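Local coordinates for protein Gp26 (Listeria phage P40, PDB 4JZ5) that probably hydrolyses the glycan strands of Listeria peptidoglycan, as the glycosyl hydrolase family 25 catalytic domain of a phage endolysin, at residues Asp153-Trp156 against Lys157-Leu161; Leu83-Gly86 against Gly87-Ile91. One frame throughout, in Å; residues are numbered along the deposited sequence.

Interaction 1 of 2, residues Asp153-Trp156 against Lys157-Leu161; sequences DSFW and KTHDL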
loop_
_atom_site.group_PDB
_atom_site.type_symbol
_atom_site.label_atom_id
_atom_site.label_comp_id
_atom_site.label_asym_id
_atom_site.label_seq_id
_atom_site.Cartn_x
_atom_site.Cartn_y
_atom_site.Cartn_z
ATOM N N ASP A 153 -6.038 -11.311 -5.354
ATOM C CA ASP A 153 -5.864 -12.218 -6.480
ATOM C C ASP A 153 -7.092 -12.280 -7.403
ATOM O O ASP A 153 -7.019 -11.929 -8.577
ATOM C CB ASP A 153 -5.542 -13.596 -5.891
ATOM C CG ASP A 153 -5.103 -14.613 -6.926
ATOM O OD1 ASP A 153 -5.062 -14.314 -8.137
ATOM O OD2 ASP A 153 -4.795 -15.748 -6.507
ATOM N N SER A 154 -8.216 -12.727 -6.857
ATOM C CA SER A 154 -9.443 -12.930 -7.614
ATOM C C SER A 154 -9.982 -11.626 -8.205
ATOM O O SER A 154 -10.360 -11.584 -9.375
ATOM C CB SER A 154 -10.507 -13.566 -6.731
ATOM O OG SER A 154 -11.715 -13.731 -7.449
ATOM N N PHE A 155 -10.043 -10.578 -7.395
ATOM C CA PHE A 155 -10.521 -9.291 -7.875
ATOM C C PHE A 155 -9.650 -8.810 -9.036
ATOM O O PHE A 155 -10.152 -8.308 -10.052
ATOM C CB PHE A 155 -10.498 -8.265 -6.748
ATOM C CG PHE A 155 -11.084 -6.945 -7.135
ATOM C CD1 PHE A 155 -10.334 -6.024 -7.837
ATOM C CD2 PHE A 155 -12.396 -6.641 -6.825
ATOM C CE1 PHE A 155 -10.883 -4.815 -8.211
ATOM C CE2 PHE A 155 -12.955 -5.421 -7.199
ATOM C CZ PHE A 155 -12.186 -4.509 -7.889
ATOM N N TRP A 156 -8.340 -8.954 -8.888
ATOM C CA TRP A 156 -7.388 -8.513 -9.902
ATOM C C TRP A 156 -7.686 -9.194 -11.235
ATOM O O TRP A 156 -7.779 -8.541 -12.278
ATOM C CB TRP A 156 -5.975 -8.850 -9.418
ATOM C CG TRP A 156 -4.835 -8.339 -10.249
ATOM C CD1 TRP A 156 -4.527 -8.697 -11.528
ATOM C CD2 TRP A 156 -3.829 -7.415 -9.837
ATOM N NE1 TRP A 156 -3.403 -8.025 -11.951
ATOM C CE2 TRP A 156 -2.949 -7.241 -10.923
ATOM C CE3 TRP A 156 -3.585 -6.712 -8.654
ATOM C CZ2 TRP A 156 -1.854 -6.376 -10.864
ATOM C CZ3 TRP A 156 -2.490 -5.866 -8.601
ATOM C CH2 TRP A 156 -1.643 -5.705 -9.695
ATOM N N LYS A 157 -7.849 -10.506 -11.203
ATOM C CA LYS A 157 -8.123 -11.257 -12.416
ATOM C C LYS A 157 -9.446 -10.845 -13.046
ATOM O O LYS A 157 -9.535 -10.648 -14.263
ATOM C CB LYS A 157 -8.156 -12.754 -12.107
ATOM C CG LYS A 157 -6.790 -13.342 -11.784
ATOM C CD LYS A 157 -6.812 -14.852 -11.664
ATOM C CE LYS A 157 -7.621 -15.321 -10.473
ATOM N NZ LYS A 157 -7.473 -16.791 -10.257
ATOM N N THR A 158 -10.488 -10.740 -12.227
ATOM C CA THR A 158 -11.829 -10.525 -12.759
ATOM C C THR A 158 -12.132 -9.082 -13.142
ATOM O O THR A 158 -13.199 -8.814 -13.693
ATOM C CB THR A 158 -12.914 -11.027 -11.787
ATOM O OG1 THR A 158 -12.861 -10.270 -10.570
ATOM C CG2 THR A 158 -12.747 -12.522 -11.510
ATOM N N HIS A 159 -11.200 -8.167 -12.886
ATOM C CA HIS A 159 -11.331 -6.788 -13.346
ATOM C C HIS A 159 -10.248 -6.380 -14.326
ATOM O O HIS A 159 -10.109 -5.196 -14.641
ATOM C CB HIS A 159 -11.407 -5.828 -12.168
ATOM C CG HIS A 159 -12.633 -6.026 -11.341
ATOM N ND1 HIS A 159 -12.760 -7.058 -10.439
ATOM C CD2 HIS A 159 -13.826 -5.380 -11.346
ATOM C CE1 HIS A 159 -13.967 -7.020 -9.899
ATOM N NE2 HIS A 159 -14.628 -6.002 -10.424
ATOM N N ASP A 160 -9.501 -7.357 -14.830
ATOM C CA ASP A 160 -8.502 -7.121 -15.878
ATOM C C ASP A 160 -7.369 -6.228 -15.416
ATOM O O ASP A 160 -6.794 -5.519 -16.235
ATOM C CB ASP A 160 -9.128 -6.447 -17.111
ATOM C CG ASP A 160 -9.823 -7.399 -18.019
ATOM O OD1 ASP A 160 -9.703 -8.623 -17.825
ATOM O OD2 ASP A 160 -10.474 -6.902 -18.959
ATOM N N LEU A 161 -7.019 -6.263 -14.139
ATOM C CA LEU A 161 -6.006 -5.336 -13.656
ATOM C C LEU A 161 -4.625 -5.545 -14.279
ATOM O O LEU A 161 -3.798 -4.645 -14.216
ATOM C CB LEU A 161 -5.921 -5.346 -12.121
ATOM C CG LEU A 161 -7.187 -4.878 -11.386
ATOM C CD1 LEU A 161 -6.888 -4.723 -9.899
ATOM C CD2 LEU A 161 -7.765 -3.593 -11.960
HETATM O O HOH W 1 -13.302 -11.498 -8.006
#
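K157 and T158 give their backbone N-H groups to D153 O and S154 O, the two nearly straight i to i+4 bonds of the short helix 153-158. The helix then closes in a Schellman motif: L161 N reaches W156 O at 3.0 Å in the carbonyl plane, a weaker bond joins D160 N to K157 O, and D160 takes the positive phi of the C' position.

H159 lies flat over one face of the F155 ring, a face-to-face stack with centroids 3.8 Å apart and planes 14° from parallel; ND1 sits above the middle of the phenyl ring. The same ND1 donates to F155 O at 2.9 Å. Because that oxygen lies only 8° out of the imidazole plane, the bond helps to fix the rotation of the imidazole. On the buried side L161 CB stands over the five-membered ring of W156, 3.5 Å from its centroid and 1° off the normal, while W156 NE1 bonds D162. With CG anti to its backbone N, the indole packs against L149 and A151 of strand 147-152 and R169 and V171 of strand 169-172. At the surface one water joins S154 OG, 2.8 Å away, to T158 OG1.

This helix belongs to a beta-alpha-beta unit of the barrel. Donation to a carbonyl requires the proton on ND1, which lets H159 give both ND1 and, weakly, its backbone N to F155 O.

Interaction 2 of 2, residues Leu83-Gly86 against Gly87-Ile91; sequences LFEG and GQDTI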
loop_
_atom_site.group_PDB
_atom_site.type_symbol
_atom_site.label_atom_id
_atom_site.label_comp_id
_atom_site.label_asym_id
_atom_site.label_seq_id
_atom_site.Cartn_x
_atom_site.Cartn_y
_atom_site.Cartn_z
ATOM N N LEU A 83 -12.293 4.883 -3.785
ATOM C CA LEU A 83 -13.753 4.903 -3.763
ATOM C C LEU A 83 -14.298 5.748 -4.918
ATOM O O LEU A 83 -15.419 6.239 -4.864
ATOM C CB LEU A 83 -14.243 5.478 -2.437
ATOM C CG LEU A 83 -13.939 4.587 -1.232
ATOM C CD1 LEU A 83 -14.182 5.321 0.076
ATOM C CD2 LEU A 83 -14.747 3.306 -1.280
ATOM N N PHE A 84 -13.526 5.905 -5.991
ATOM C CA PHE A 84 -13.858 6.945 -6.955
ATOM C C PHE A 84 -15.036 6.617 -7.867
ATOM O O PHE A 84 -15.276 5.467 -8.239
ATOM C CB PHE A 84 -12.630 7.436 -7.749
ATOM C CG PHE A 84 -11.713 6.357 -8.281
ATOM C CD1 PHE A 84 -12.102 5.520 -9.317
ATOM C CD2 PHE A 84 -10.431 6.234 -7.795
ATOM C CE1 PHE A 84 -11.226 4.570 -9.827
ATOM C CE2 PHE A 84 -9.548 5.299 -8.324
ATOM C CZ PHE A 84 -9.944 4.467 -9.333
ATOM N N GLU A 85 -15.763 7.665 -8.224
ATOM C CA GLU A 85 -16.975 7.542 -9.025
ATOM C C GLU A 85 -16.723 7.560 -10.531
ATOM O O GLU A 85 -17.642 7.296 -11.303
ATOM C CB GLU A 85 -17.954 8.671 -8.661
ATOM C CG GLU A 85 -18.482 8.562 -7.228
ATOM C CD GLU A 85 -19.568 9.556 -6.882
ATOM O OE1 GLU A 85 -19.905 10.413 -7.732
ATOM O OE2 GLU A 85 -20.125 9.450 -5.752
ATOM N N GLY A 86 -15.494 7.872 -10.942
ATOM C CA GLY A 86 -15.191 8.132 -12.335
ATOM C C GLY A 86 -15.038 9.620 -12.571
ATOM O O GLY A 86 -15.229 10.428 -11.670
ATOM N N GLY A 87 -14.669 9.997 -13.791
ATOM C CA GLY A 87 -14.593 11.400 -14.144
ATOM C C GLY A 87 -13.692 12.195 -13.222
ATOM O O GLY A 87 -12.609 11.753 -12.861
ATOM N N GLN A 88 -14.142 13.382 -12.841
ATOM C CA GLN A 88 -13.325 14.248 -12.021
ATOM C C GLN A 88 -13.075 13.649 -10.646
ATOM O O GLN A 88 -12.045 13.913 -10.040
ATOM C CB GLN A 88 -13.970 15.620 -11.887
ATOM C CG GLN A 88 -13.143 16.626 -11.094
ATOM C CD GLN A 88 -11.793 16.888 -11.715
ATOM O OE1 GLN A 88 -11.662 16.950 -12.939
ATOM N NE2 GLN A 88 -10.780 17.057 -10.878
ATOM N N ASP A 89 -14.003 12.838 -10.134
ATOM C CA ASP A 89 -13.811 12.248 -8.816
ATOM C C ASP A 89 -12.574 11.359 -8.769
ATOM O O ASP A 89 -11.906 11.302 -7.744
ATOM C CB ASP A 89 -15.050 11.459 -8.408
ATOM C CG ASP A 89 -15.054 11.094 -6.938
ATOM O OD1 ASP A 89 -14.862 11.988 -6.090
ATOM O OD2 ASP A 89 -15.288 9.914 -6.626
ATOM N N THR A 90 -12.254 10.666 -9.857
ATOM C CA THR A 90 -11.044 9.853 -9.893
ATOM C C THR A 90 -9.807 10.717 -9.682
ATOM O O THR A 90 -8.894 10.359 -8.933
ATOM C CB THR A 90 -10.948 9.114 -11.219
ATOM O OG1 THR A 90 -12.155 8.356 -11.396
ATOM C CG2 THR A 90 -9.742 8.189 -11.268
ATOM N N ILE A 91 -9.777 11.862 -10.350
ATOM C CA ILE A 91 -8.668 12.790 -10.216
ATOM C C ILE A 91 -8.654 13.402 -8.818
ATOM O O ILE A 91 -7.590 13.569 -8.212
ATOM C CB ILE A 91 -8.746 13.890 -11.299
ATOM C CG1 ILE A 91 -8.745 13.262 -12.698
ATOM C CG2 ILE A 91 -7.594 14.877 -11.157
ATOM C CD1 ILE A 91 -7.551 12.356 -12.972
#
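The F84 ring carries T90 CG2 on one face: the methyl lies over the ring centre, 3.9 Å from the centroid and 4° off the normal, a CH-pi contact. It joins the loop after strand 76-81 to the beginning of helix 87-106, within a strand-to-helix connection of the beta/alpha barrel. F84 CG occupies the position between the backbone N and the carbonyl carbon (chi1 45°), which brings the ring face under the T90 methyl; T90 CG2, anti to its own N, is the branch that meets the phenyl. Nearby, F84 also meets the ring of Y118.

The other branch of T90, OG1, is polar and turns to a different partner. It passes 3.2 Å from G86 CA and is hydrogen-bonded to E131 of helix 128-143, so one side chain contacts the loop and a second helix together.

The backbone bonds at the turn are weak: G86 O receives D89 N at 3.1 Å and T90 N at 3.5 Å. G86 and G87 both have positive phi; the conformation of G86 is readily reached by glycine, which has no CB to press on the preceding carbonyl.

D89 supplies a firmer tie by reaching back from the helix to the loop. Its OD2 accepts E85 N at 2.8 Å with an N-H...O angle of 151°, through the anti lone pair, the one directed away from OD1.

Interaction 2 lies at the start of helix 87-106; interaction 1 takes in all of helix 153-158 and its C-terminal turn. Their centres are about 20 Å apart and their nearest atoms about 9 Å. Both are partly buried: W156 and L161 in one and F84 and T90 in the other are buried, while S154, K157 and E85 are exposed. Their chemistry differs: 153-161 relies on regular backbone bonds, an aromatic stack and a histidine-to-carbonyl bond, whereas 83-91 combines weak backbone bonds with one carboxylate-to-amide bond and a methyl-on-ring contact. Helix 128-143 is a shared neighbour, touched by H159 and L161 and by F84 and T90; Y118 likewise meets both F155 and F84.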